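PDB 2QEU: putative carboxymuconolactone decarboxylase from Burkholderia xenovorans, which belongs to the carboxymuconolactone decarboxylase family of the AhpD-like clan and may have peroxiredoxin activity, although its own reaction is not established. Local coordinates for residues V33-A36 / E41-D44; L75-I78 / G84-N87; S23-L28 / T89-N94; T52-E57 / L63-K68. All coordinates share one frame; numbering follows the deposited sequence. Where two conformers were deposited one is given.

All four contacts join helices or helix ends of one all-helical chain, and four of the six subunits meet around them. Interaction 1 pairs consecutive helices 30-38 and 40-53. Interaction 4 then joins the end of 40-53 to the start of 65-79, and interaction 2 joins the end of 65-79 to 82-94. These three come in series along the chain. All are nested in the loop closed by interaction 3, between helix 10-25 and helix 82-94. Interaction 3 touches each of the others, with centres about 12 Å from interactions 2 and 4 and about 19 Å from interaction 1. It brings together helices far apart in the chain. Interactions 1 and 4 also reach the third subunit.

Interaction 1: residues V33-A36 / E41-D44; sequences VQLA and ETFD
Leu-35 packs on Thr-42 and Phe-43 mainly through CD2. This methyl lies 3.7 Å from Phe-43 CA and 3.9 Å from Phe-43 CB, near the plane of the ring at its edge. The same CD2 is 4.0 Å from Thr-42 CG2, where the two side chains cross at about a right angle. Leu-35 CD1 adds a lesser contact to Thr-42 CG2 at 4.2 Å. CG of Leu-35 stands opposite the backbone N (chi1 -168°), which carries both methyls toward helix 40-53.

Ala-36 comes next and meets the ring from above. Its CB sits 3.8 Å from the centroid of the Phe-43 ring, 15° off the normal, a CH-pi contact over one face. The ring lies against the backbone as well: Phe-43 CB is 3.7 Å from Ala-36 CA. Leu-14 of helix 10-25 touches both Ala-36 and Phe-43, so the ring fills the angle between three helices. Leu-35 also packs on Trp-118 of the second subunit.

No hydrogen bond crosses between 33-36 and 41-44. The touching residues are all buried, and the contact is held by dispersion and CH-pi packing. Between these segments the fit is apolar and depends on shape, not on directed bonds.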
loop_
_atom_site.group_PDB
_atom_site.type_symbol
_atom_site.label_atom_id
_atom_site.label_comp_id
_atom_site.label_asym_id
_atom_site.label_seq_id
_atom_site.Cartn_x
_atom_site.Cartn_y
_atom_site.Cartn_z
ATOM N N VAL B 33 -22.205 -10.811 4.375
ATOM C CA VAL B 33 -23.309 -11.045 5.301
ATOM C C VAL B 33 -23.435 -9.881 6.277
ATOM O O VAL B 33 -24.521 -9.318 6.458
ATOM C CB VAL B 33 -23.162 -12.368 6.104
ATOM C CG1 VAL B 33 -24.253 -12.478 7.172
ATOM C CG2 VAL B 33 -23.185 -13.568 5.157
ATOM N N GLN B 34 -22.303 -9.500 6.879
ATOM C CA GLN B 34 -22.263 -8.389 7.840
ATOM C C GLN B 34 -22.636 -7.073 7.159
ATOM O O GLN B 34 -23.401 -6.303 7.714
ATOM C CB GLN B 34 -20.881 -8.265 8.552
ATOM C CG GLN B 34 -21.013 -7.924 10.072
ATOM C CD GLN B 34 -19.708 -7.402 10.738
ATOM O OE1 GLN B 34 -18.623 -7.908 10.477
ATOM N NE2 GLN B 34 -19.839 -6.432 11.637
ATOM N N LEU B 35 -22.104 -6.834 5.957
ATOM C CA LEU B 35 -22.438 -5.624 5.188
ATOM C C LEU B 35 -23.953 -5.573 4.932
ATOM O O LEU B 35 -24.561 -4.525 5.046
ATOM C CB LEU B 35 -21.761 -5.587 3.836
ATOM C CG LEU B 35 -21.829 -4.215 3.115
ATOM C CD1 LEU B 35 -20.926 -3.195 3.817
ATOM C CD2 LEU B 35 -21.450 -4.376 1.624
ATOM N N ALA B 36 -24.537 -6.712 4.567
ATOM C CA ALA B 36 -25.984 -6.775 4.336
ATOM C C ALA B 36 -26.749 -6.398 5.589
ATOM O O ALA B 36 -27.742 -5.666 5.523
ATOM C CB ALA B 36 -26.405 -8.170 3.853
ATOM N N GLU B 41 -28.408 -0.946 1.974
ATOM C CA GLU B 41 -28.385 -0.167 0.727
ATOM C C GLU B 41 -27.030 -0.208 0.043
ATOM O O GLU B 41 -26.950 -0.261 -1.175
ATOM C CB GLU B 41 -28.774 1.293 0.946
ATOM C CG GLU B 41 -30.145 1.517 1.506
ATOM C CD GLU B 41 -30.544 3.001 1.598
ATOM O OE1 GLU B 41 -29.682 3.916 1.704
ATOM O OE2 GLU B 41 -31.760 3.259 1.574
ATOM N N THR B 42 -25.954 -0.157 0.825
ATOM C CA THR B 42 -24.586 -0.336 0.273
ATOM C C THR B 42 -24.378 -1.738 -0.273
ATOM O O THR B 42 -23.846 -1.897 -1.367
ATOM C CB THR B 42 -23.457 0.073 1.284
ATOM O OG1 THR B 42 -23.427 1.501 1.363
ATOM C CG2 THR B 42 -22.053 -0.466 0.854
ATOM N N PHE B 43 -24.847 -2.748 0.453
ATOM C CA PHE B 43 -24.738 -4.118 0.004
ATOM C C PHE B 43 -25.485 -4.292 -1.332
ATOM O O PHE B 43 -24.973 -4.935 -2.223
ATOM C CB PHE B 43 -25.267 -5.093 1.075
ATOM C CG PHE B 43 -25.422 -6.520 0.587
ATOM C CD1 PHE B 43 -24.324 -7.350 0.430
ATOM C CD2 PHE B 43 -26.687 -7.030 0.293
ATOM C CE1 PHE B 43 -24.458 -8.639 -0.030
ATOM C CE2 PHE B 43 -26.831 -8.319 -0.176
ATOM C CZ PHE B 43 -25.723 -9.133 -0.341
ATOM N N ASP B 44 -26.665 -3.681 -1.471
ATOM C CA ASP B 44 -27.475 -3.811 -2.702
ATOM C C ASP B 44 -26.720 -3.200 -3.892
ATOM O O ASP B 44 -26.537 -3.870 -4.891
ATOM C CB ASP B 44 -28.874 -3.180 -2.535
ATOM C CG ASP B 44 -29.773 -3.406 -3.753
ATOM O OD1 ASP B 44 -29.769 -4.507 -4.368
ATOM O OD2 ASP B 44 -30.517 -2.468 -4.075
#

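Interaction 2: residues L75-I78 / G84-N87; sequences LDAI and GIVN
Two consecutive helices of the AhpD-like fold, 65-79 and 82-94, form a helical hairpin, and beside its short turn Asp-76 and Ala-77 meet Gly-84 and Ile-85. The two segments run roughly antiparallel. The closest backbone approach is 5.2 Å, between Asp-76 CA and Ile-85 CA.

Asp-76 lies against the backbone of the second helix. Its carboxylate OD2 comes to 3.0 Å from Gly-84 C. Gly-84 has no side chain, and OD2 occupies the side on which one would begin. OD2 is also 3.3 Å from Ile-85 N, but the angle is poor and no hydrogen bond forms. It lies 3.2 Å from Gly-84 O, where two acceptors face each other. OD1 lies close to a bound citrate, probably from the crystallisation liquor, which may mark a pocket. Val-112 of the fourth subunit also packs on Asp-76.

The rest is apolar. Asp-76 CB is 3.9 Å from Ile-85 CB. Ile-85 CG1 is anti to the backbone N (chi1 -154°), and with chi2 at 177° the chain runs straight on toward helix 65-79. Ala-125 of helix 122-137 also touches Ile-85. At the tip, Ile-85 CD1 rests 3.8 Å from both Ala-77 N and Ala-77 CB.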
loop_
_atom_site.group_PDB
_atom_site.type_symbol
_atom_site.label_atom_id
_atom_site.label_comp_id
_atom_site.label_asym_id
_atom_site.label_seq_id
_atom_site.Cartn_x
_atom_site.Cartn_y
_atom_site.Cartn_z
ATOM N N LEU B 75 -5.280 -10.105 -7.182
ATOM C CA LEU B 75 -5.566 -8.905 -6.358
ATOM C C LEU B 75 -5.709 -9.222 -4.865
ATOM O O LEU B 75 -5.113 -8.499 -4.037
ATOM C CB LEU B 75 -6.817 -8.188 -6.867
ATOM C CG LEU B 75 -6.688 -7.462 -8.227
ATOM C CD1 LEU B 75 -8.093 -7.057 -8.716
ATOM C CD2 LEU B 75 -5.748 -6.249 -8.184
ATOM N N ASP B 76 -6.405 -10.305 -4.524
ATOM C CA ASP B 76 -6.480 -10.731 -3.136
ATOM C C ASP B 76 -5.100 -11.159 -2.597
ATOM O O ASP B 76 -4.842 -10.995 -1.394
ATOM C CB ASP B 76 -7.510 -11.820 -2.924
ATOM C CG ASP B 76 -8.928 -11.292 -2.926
ATOM O OD1 ASP B 76 -9.098 -10.061 -2.880
ATOM O OD2 ASP B 76 -9.877 -12.110 -2.914
ATOM N N ALA B 77 -4.243 -11.716 -3.447
ATOM C CA ALA B 77 -2.853 -11.990 -3.057
ATOM C C ALA B 77 -2.121 -10.735 -2.652
ATOM O O ALA B 77 -1.498 -10.651 -1.566
ATOM C CB ALA B 77 -2.092 -12.691 -4.158
ATOM N N ILE B 78 -2.245 -9.718 -3.508
ATOM C CA ILE B 78 -1.632 -8.434 -3.232
ATOM C C ILE B 78 -2.179 -7.833 -1.938
ATOM O O ILE B 78 -1.391 -7.443 -1.049
ATOM C CB ILE B 78 -1.778 -7.434 -4.401
ATOM C CG1 ILE B 78 -1.261 -8.052 -5.706
ATOM C CG2 ILE B 78 -1.016 -6.155 -4.068
ATOM C CD1 ILE B 78 0.061 -8.828 -5.551
ATOM N N GLY B 84 -10.916 -14.253 0.873
ATOM C CA GLY B 84 -11.216 -13.932 -0.500
ATOM C C GLY B 84 -10.394 -14.681 -1.516
ATOM O O GLY B 84 -10.932 -15.120 -2.526
ATOM N N ILE B 85 -9.099 -14.859 -1.256
ATOM C CA ILE B 85 -8.227 -15.530 -2.236
ATOM C C ILE B 85 -8.698 -16.987 -2.448
ATOM O O ILE B 85 -8.776 -17.472 -3.585
ATOM C CB ILE B 85 -6.697 -15.449 -1.921
ATOM C CG1 ILE B 85 -5.930 -15.580 -3.240
ATOM C CG2 ILE B 85 -6.250 -16.564 -0.923
ATOM C CD1 ILE B 85 -4.479 -15.448 -3.113
ATOM N N VAL B 86 -9.086 -17.681 -1.365
ATOM C CA VAL B 86 -9.566 -19.038 -1.498
ATOM C C VAL B 86 -10.950 -19.003 -2.163
ATOM O O VAL B 86 -11.195 -19.780 -3.063
ATOM C CB VAL B 86 -9.608 -19.732 -0.129
ATOM C CG1 VAL B 86 -10.444 -21.026 -0.168
ATOM C CG2 VAL B 86 -8.194 -19.957 0.358
ATOM N N ASN B 87 -11.845 -18.089 -1.754
ATOM C CA ASN B 87 -13.150 -17.995 -2.417
ATOM C C ASN B 87 -13.072 -17.787 -3.944
ATOM O O ASN B 87 -13.821 -18.411 -4.699
ATOM C CB ASN B 87 -14.059 -16.930 -1.759
ATOM C CG ASN B 87 -14.517 -17.343 -0.351
ATOM O OD1 ASN B 87 -14.570 -18.539 -0.038
ATOM N ND2 ASN B 87 -14.874 -16.366 0.475
#

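Interaction 3: residues S23-L28 / T89-N94; sequences SDMGGL and TRAAMN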
loop_
_atom_site.group_PDB
_atom_site.type_symbol
_atom_site.label_atom_id
_atom_site.label_comp_id
_atom_site.label_asym_id
_atom_site.label_seq_id
_atom_site.Cartn_x
_atom_site.Cartn_y
_atom_site.Cartn_z
ATOM N N SER B 23 -24.228 -18.767 -7.561
ATOM C CA SER B 23 -23.696 -19.111 -8.869
ATOM C C SER B 23 -22.219 -18.785 -8.966
ATOM O O SER B 23 -21.388 -19.631 -9.326
ATOM C CB SER B 23 -24.455 -18.323 -9.933
ATOM O OG SER B 23 -23.965 -18.610 -11.224
ATOM N N ASP B 24 -21.900 -17.561 -8.584
ATOM C CA ASP B 24 -20.548 -17.067 -8.758
ATOM C C ASP B 24 -19.582 -17.615 -7.733
ATOM O O ASP B 24 -18.443 -18.013 -8.095
ATOM C CB ASP B 24 -20.524 -15.554 -8.685
ATOM C CG ASP B 24 -19.194 -15.005 -9.128
ATOM O OD1 ASP B 24 -18.818 -15.271 -10.314
ATOM O OD2 ASP B 24 -18.562 -14.353 -8.274
HETATM N N MSE B 25 -20.039 -17.628 -6.473
HETATM C CA MSE B 25 -19.191 -17.913 -5.305
HETATM C C MSE B 25 -19.550 -19.127 -4.459
HETATM O O MSE B 25 -18.812 -19.460 -3.520
HETATM C CB MSE B 25 -19.130 -16.663 -4.384
HETATM C CG MSE B 25 -18.613 -15.420 -5.082
HETATM SE SE MSE B 25 -16.646 -15.476 -5.265
HETATM C CE MSE B 25 -16.155 -14.786 -3.505
ATOM N N GLY B 26 -20.662 -19.802 -4.769
ATOM C CA GLY B 26 -21.113 -20.891 -3.922
ATOM C C GLY B 26 -21.671 -20.440 -2.585
ATOM O O GLY B 26 -21.778 -21.253 -1.668
ATOM N N GLY B 27 -22.072 -19.172 -2.482
ATOM C CA GLY B 27 -22.580 -18.594 -1.232
ATOM C C GLY B 27 -22.056 -17.166 -0.961
ATOM O O GLY B 27 -21.229 -16.624 -1.720
ATOM N N LEU B 28 -22.581 -16.552 0.105
ATOM C CA LEU B 28 -22.247 -15.170 0.475
ATOM C C LEU B 28 -21.136 -15.136 1.537
ATOM O O LEU B 28 -21.310 -15.607 2.652
ATOM C CB LEU B 28 -23.502 -14.446 0.987
ATOM C CG LEU B 28 -23.425 -12.931 1.165
ATOM C CD1 LEU B 28 -23.130 -12.285 -0.178
ATOM C CD2 LEU B 28 -24.688 -12.361 1.786
ATOM N N THR B 89 -10.350 -18.486 -5.833
ATOM C CA THR B 89 -9.706 -19.676 -6.405
ATOM C C THR B 89 -10.771 -20.754 -6.683
ATOM O O THR B 89 -10.832 -21.329 -7.769
ATOM C CB THR B 89 -8.587 -20.239 -5.521
ATOM O OG1 THR B 89 -7.567 -19.254 -5.435
ATOM C CG2 THR B 89 -7.987 -21.556 -6.112
ATOM N N ARG B 90 -11.577 -21.036 -5.663
ATOM C CA ARG B 90 -12.708 -21.952 -5.787
ATOM C C ARG B 90 -13.601 -21.560 -6.979
ATOM O O ARG B 90 -13.887 -22.382 -7.846
ATOM C CB ARG B 90 -13.506 -21.991 -4.468
ATOM C CG ARG B 90 -14.569 -23.073 -4.401
ATOM C CD ARG B 90 -15.407 -22.972 -3.111
ATOM N NE ARG B 90 -14.617 -23.122 -1.885
ATOM C CZ ARG B 90 -14.373 -22.156 -0.995
ATOM N NH1 ARG B 90 -14.873 -20.939 -1.138
ATOM N NH2 ARG B 90 -13.645 -22.413 0.095
ATOM N N ALA B 91 -14.007 -20.293 -7.031
ATOM C CA ALA B 91 -14.844 -19.772 -8.117
ATOM C C ALA B 91 -14.162 -19.972 -9.492
ATOM O O ALA B 91 -14.774 -20.485 -10.438
ATOM C CB ALA B 91 -15.176 -18.283 -7.862
ATOM N N ALA B 92 -12.884 -19.589 -9.587
ATOM C CA ALA B 92 -12.168 -19.696 -10.853
ATOM C C ALA B 92 -12.162 -21.149 -11.335
ATOM O O ALA B 92 -12.319 -21.428 -12.533
ATOM C CB ALA B 92 -10.697 -19.121 -10.744
HETATM N N MSE B 93 -11.896 -22.070 -10.402
HETATM C CA MSE B 93 -11.716 -23.482 -10.741
HETATM C C MSE B 93 -13.061 -24.123 -11.050
HETATM O O MSE B 93 -13.176 -24.951 -11.960
HETATM C CB MSE B 93 -10.986 -24.214 -9.622
HETATM C CG MSE B 93 -9.511 -23.849 -9.592
HETATM SE SE MSE B 93 -8.506 -24.646 -8.179
HETATM C CE MSE B 93 -8.698 -26.573 -8.700
ATOM N N ASN B 94 -14.091 -23.686 -10.331
ATOM C CA ASN B 94 -15.453 -24.062 -10.695
ATOM C C ASN B 94 -15.791 -23.644 -12.118
ATOM O O ASN B 94 -16.566 -24.359 -12.799
ATOM C CB ASN B 94 -16.482 -23.517 -9.682
ATOM C CG ASN B 94 -16.591 -24.365 -8.426
ATOM O OD1 ASN B 94 -16.350 -25.576 -8.462
ATOM N ND2 ASN B 94 -17.004 -23.751 -7.324
HETATM O O HOH W 1 -17.451 -19.535 -10.626
HETATM O O HOH W 2 -18.524 -20.787 -8.148
HETATM O O HOH W 3 -16.189 -19.628 -3.874
#
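Direct packing centres on Ala-91, whose CB points at the end of helix 10-25. This methyl is 3.3 Å from Asp-24 O, a close approach of a carbon to a backbone carbonyl. It is also 4.1 Å from the selenium of Met-25, which is a selenomethionine. The Met-25 chain folds at chi2 (-78°) and chi3 (-84°), so SE comes back toward helix 82-94 even though CB points away from it.

Water supplies the polar links; no direct hydrogen bond crosses between 23-28 and 89-94. Water 1 lies within bonding distance of Asp-24 O and, at 2.8 Å, of Ala-91 O, though it may not donate to both at once. Water 2 is 2.8 Å from Asp-24 O, a bond that may likewise be shared with other acceptors, and has a weak bond to Asn-94 ND2. Water 3 is 2.7 Å from Met-25 O. In one of the two Arg-90 conformers it also sits in the guanidinium plane at its edge, with a weak and doubtful bond to NH1. The last carbonyls of helix 10-25 thus have water partners between the segments. Arg-90 NH1 is bonded to Asn-87 as well.

The Asp-24 carboxylate is held outside the two segments, by a hydrogen bond to His-69 and a salt bridge to Arg-50.

Gly-26 then leaves the helix with positive phi, and Gly-27 makes a backbone bond to Tyr-21. The C-terminal end of helix 10-25 packs on helix 82-94, with waters between them. Bound acetate and citrate beside Met-25, probably from the crystallisation liquor, are consistent with a pocket there.

Interaction 4: residues T52-E57 / L63-K68; sequences TMLKSE and LPLKYK
Lys-68 reaches across to the backbone at the end of helix 40-53, and its ammonium group is held by two carbonyls. NZ bonds Lys-55 O at 2.8 Å, in the carbonyl plane and on a lone pair (136° at the oxygen). It bonds Met-53 O at 3.0 Å from above the carbonyl plane, 40° out of it. Water 4 is a third partner of NZ. The side chain is extended beyond CG, which puts the charge at the far end of a long apolar arm. These carbonyls would be expected to stabilise that charge.

Leu-54 runs alongside the arm in the opposite direction, with CD2 3.9 Å from Lys-68 CB. Leu-65 comes in beside it. Its CD1 is 3.5 Å from Leu-54 O and 4.2 Å from Leu-54 CD2.

Glu-57 crosses Pro-64 at a slant. Its OE1 lies 3.6 Å from Pro-64 CA and also from CB. Pro-64 is the N-cap of helix 65-79. Water 6 links Glu-57 OE1 to Leu-65 N at the start of that helix, and water 5 joins Lys-55 O to Leu-63 O.

The two segments close the loop that leads from helix 40-53 into helix 65-79. Leu-54 and Leu-65 both touch Asp-24 of helix 10-25. Other chains also meet the contact: Lys-55 forms a salt bridge with Glu-41 of the third subunit, and Pro-64 packs on Tyr-67 of the fourth subunit.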
loop_
_atom_site.group_PDB
_atom_site.type_symbol
_atom_site.label_atom_id
_atom_site.label_comp_id
_atom_site.label_asym_id
_atom_site.label_seq_id
_atom_site.Cartn_x
_atom_site.Cartn_y
_atom_site.Cartn_z
ATOM N N THR B 52 -22.683 -7.139 -12.593
ATOM C CA THR B 52 -22.260 -6.733 -13.942
ATOM C C THR B 52 -20.776 -7.102 -14.164
ATOM O O THR B 52 -20.401 -7.718 -15.191
ATOM C CB THR B 52 -22.549 -5.243 -14.240
ATOM O OG1 THR B 52 -22.094 -4.927 -15.563
ATOM C CG2 THR B 52 -21.869 -4.343 -13.287
HETATM N N MSE B 53 -19.944 -6.815 -13.169
HETATM C CA MSE B 53 -18.506 -7.045 -13.358
HETATM C C MSE B 53 -18.158 -8.514 -13.570
HETATM O O MSE B 53 -17.274 -8.821 -14.355
HETATM C CB MSE B 53 -17.736 -6.524 -12.178
HETATM C CG MSE B 53 -17.623 -5.017 -12.155
HETATM SE SE MSE B 53 -16.703 -4.542 -10.498
HETATM C CE MSE B 53 -16.487 -2.671 -10.776
ATOM N N LEU B 54 -18.912 -9.409 -12.931
ATOM C CA LEU B 54 -18.628 -10.834 -12.965
ATOM C C LEU B 54 -19.626 -11.603 -13.872
ATOM O O LEU B 54 -19.767 -12.833 -13.805
ATOM C CB LEU B 54 -18.594 -11.361 -11.524
ATOM C CG LEU B 54 -17.309 -11.035 -10.796
ATOM C CD1 LEU B 54 -17.377 -11.297 -9.276
ATOM C CD2 LEU B 54 -16.129 -11.792 -11.422
ATOM N N LYS B 55 -20.298 -10.857 -14.742
ATOM C CA LYS B 55 -21.129 -11.451 -15.788
ATOM C C LYS B 55 -20.373 -12.582 -16.511
ATOM O O LYS B 55 -19.181 -12.479 -16.819
ATOM C CB LYS B 55 -21.538 -10.331 -16.763
ATOM C CG LYS B 55 -22.557 -10.706 -17.749
ATOM C CD LYS B 55 -23.473 -9.528 -18.082
ATOM C CE LYS B 55 -22.774 -8.433 -18.872
ATOM N NZ LYS B 55 -23.500 -7.134 -18.674
ATOM N N SER B 56 -21.077 -13.670 -16.762
ATOM C CA SER B 56 -20.527 -14.791 -17.533
ATOM C C SER B 56 -20.540 -14.509 -19.044
ATOM O O SER B 56 -21.218 -13.612 -19.526
ATOM C CB SER B 56 -21.342 -16.057 -17.291
ATOM O OG SER B 56 -22.633 -15.857 -17.787
ATOM N N GLU B 57 -19.758 -15.301 -19.765
ATOM C CA GLU B 57 -19.775 -15.281 -21.218
ATOM C C GLU B 57 -21.178 -15.592 -21.763
ATOM O O GLU B 57 -21.627 -14.941 -22.708
ATOM C CB GLU B 57 -18.774 -16.300 -21.746
ATOM C CG GLU B 57 -17.330 -15.868 -21.630
ATOM C CD GLU B 57 -16.388 -16.925 -22.152
ATOM O OE1 GLU B 57 -16.123 -17.935 -21.438
ATOM O OE2 GLU B 57 -15.917 -16.745 -23.293
ATOM N N LEU B 63 -14.584 -11.484 -21.357
ATOM C CA LEU B 63 -13.470 -12.116 -20.639
ATOM C C LEU B 63 -14.032 -13.336 -19.907
ATOM O O LEU B 63 -14.986 -13.202 -19.176
ATOM C CB LEU B 63 -12.907 -11.101 -19.630
ATOM C CG LEU B 63 -11.644 -11.464 -18.820
ATOM C CD1 LEU B 63 -10.492 -11.728 -19.726
ATOM C CD2 LEU B 63 -11.338 -10.360 -17.799
ATOM N N PRO B 64 -13.497 -14.531 -20.172
ATOM C CA PRO B 64 -13.988 -15.733 -19.509
ATOM C C PRO B 64 -14.002 -15.619 -17.979
ATOM O O PRO B 64 -13.081 -15.042 -17.382
ATOM C CB PRO B 64 -12.991 -16.799 -19.949
ATOM C CG PRO B 64 -12.486 -16.313 -21.267
ATOM C CD PRO B 64 -12.431 -14.838 -21.150
ATOM N N LEU B 65 -15.065 -16.147 -17.374
ATOM C CA LEU B 65 -15.271 -16.043 -15.926
ATOM C C LEU B 65 -14.087 -16.586 -15.127
ATOM O O LEU B 65 -13.730 -16.028 -14.093
ATOM C CB LEU B 65 -16.531 -16.791 -15.502
ATOM C CG LEU B 65 -17.070 -16.637 -14.081
ATOM C CD1 LEU B 65 -17.207 -15.149 -13.675
ATOM C CD2 LEU B 65 -18.406 -17.390 -13.945
ATOM N N LYS B 66 -13.518 -17.691 -15.594
ATOM C CA LYS B 66 -12.341 -18.238 -14.923
ATOM C C LYS B 66 -11.187 -17.232 -14.806
ATOM O O LYS B 66 -10.472 -17.170 -13.772
ATOM C CB LYS B 66 -11.868 -19.505 -15.603
ATOM C CG LYS B 66 -11.479 -19.376 -17.064
ATOM C CD LYS B 66 -11.180 -20.816 -17.598
ATOM C CE LYS B 66 -10.888 -20.813 -19.080
ATOM N NZ LYS B 66 -10.764 -22.163 -19.668
ATOM N N TYR B 67 -11.004 -16.431 -15.857
ATOM C CA TYR B 67 -9.947 -15.403 -15.855
ATOM C C TYR B 67 -10.310 -14.151 -15.042
ATOM O O TYR B 67 -9.433 -13.525 -14.427
ATOM C CB TYR B 67 -9.515 -15.064 -17.287
ATOM C CG TYR B 67 -8.929 -16.273 -17.985
ATOM C CD1 TYR B 67 -7.998 -17.107 -17.353
ATOM C CD2 TYR B 67 -9.336 -16.624 -19.259
ATOM C CE1 TYR B 67 -7.504 -18.265 -17.980
ATOM C CE2 TYR B 67 -8.845 -17.745 -19.897
ATOM C CZ TYR B 67 -7.935 -18.569 -19.278
ATOM O OH TYR B 67 -7.489 -19.693 -19.946
ATOM N N LYS B 68 -11.614 -13.819 -15.005
ATOM C CA LYS B 68 -12.101 -12.789 -14.117
ATOM C C LYS B 68 -11.742 -13.127 -12.671
ATOM O O LYS B 68 -11.181 -12.317 -11.943
ATOM C CB LYS B 68 -13.600 -12.603 -14.236
ATOM C CG LYS B 68 -14.048 -12.045 -15.581
ATOM C CD LYS B 68 -15.517 -11.539 -15.531
ATOM C CE LYS B 68 -15.857 -10.854 -16.821
ATOM N NZ LYS B 68 -17.261 -10.434 -16.846
HETATM O O HOH W 4 -18.681 -8.381 -18.050
HETATM O O HOH W 5 -17.267 -14.156 -17.571
HETATM O O HOH W 6 -17.157 -17.471 -18.851
#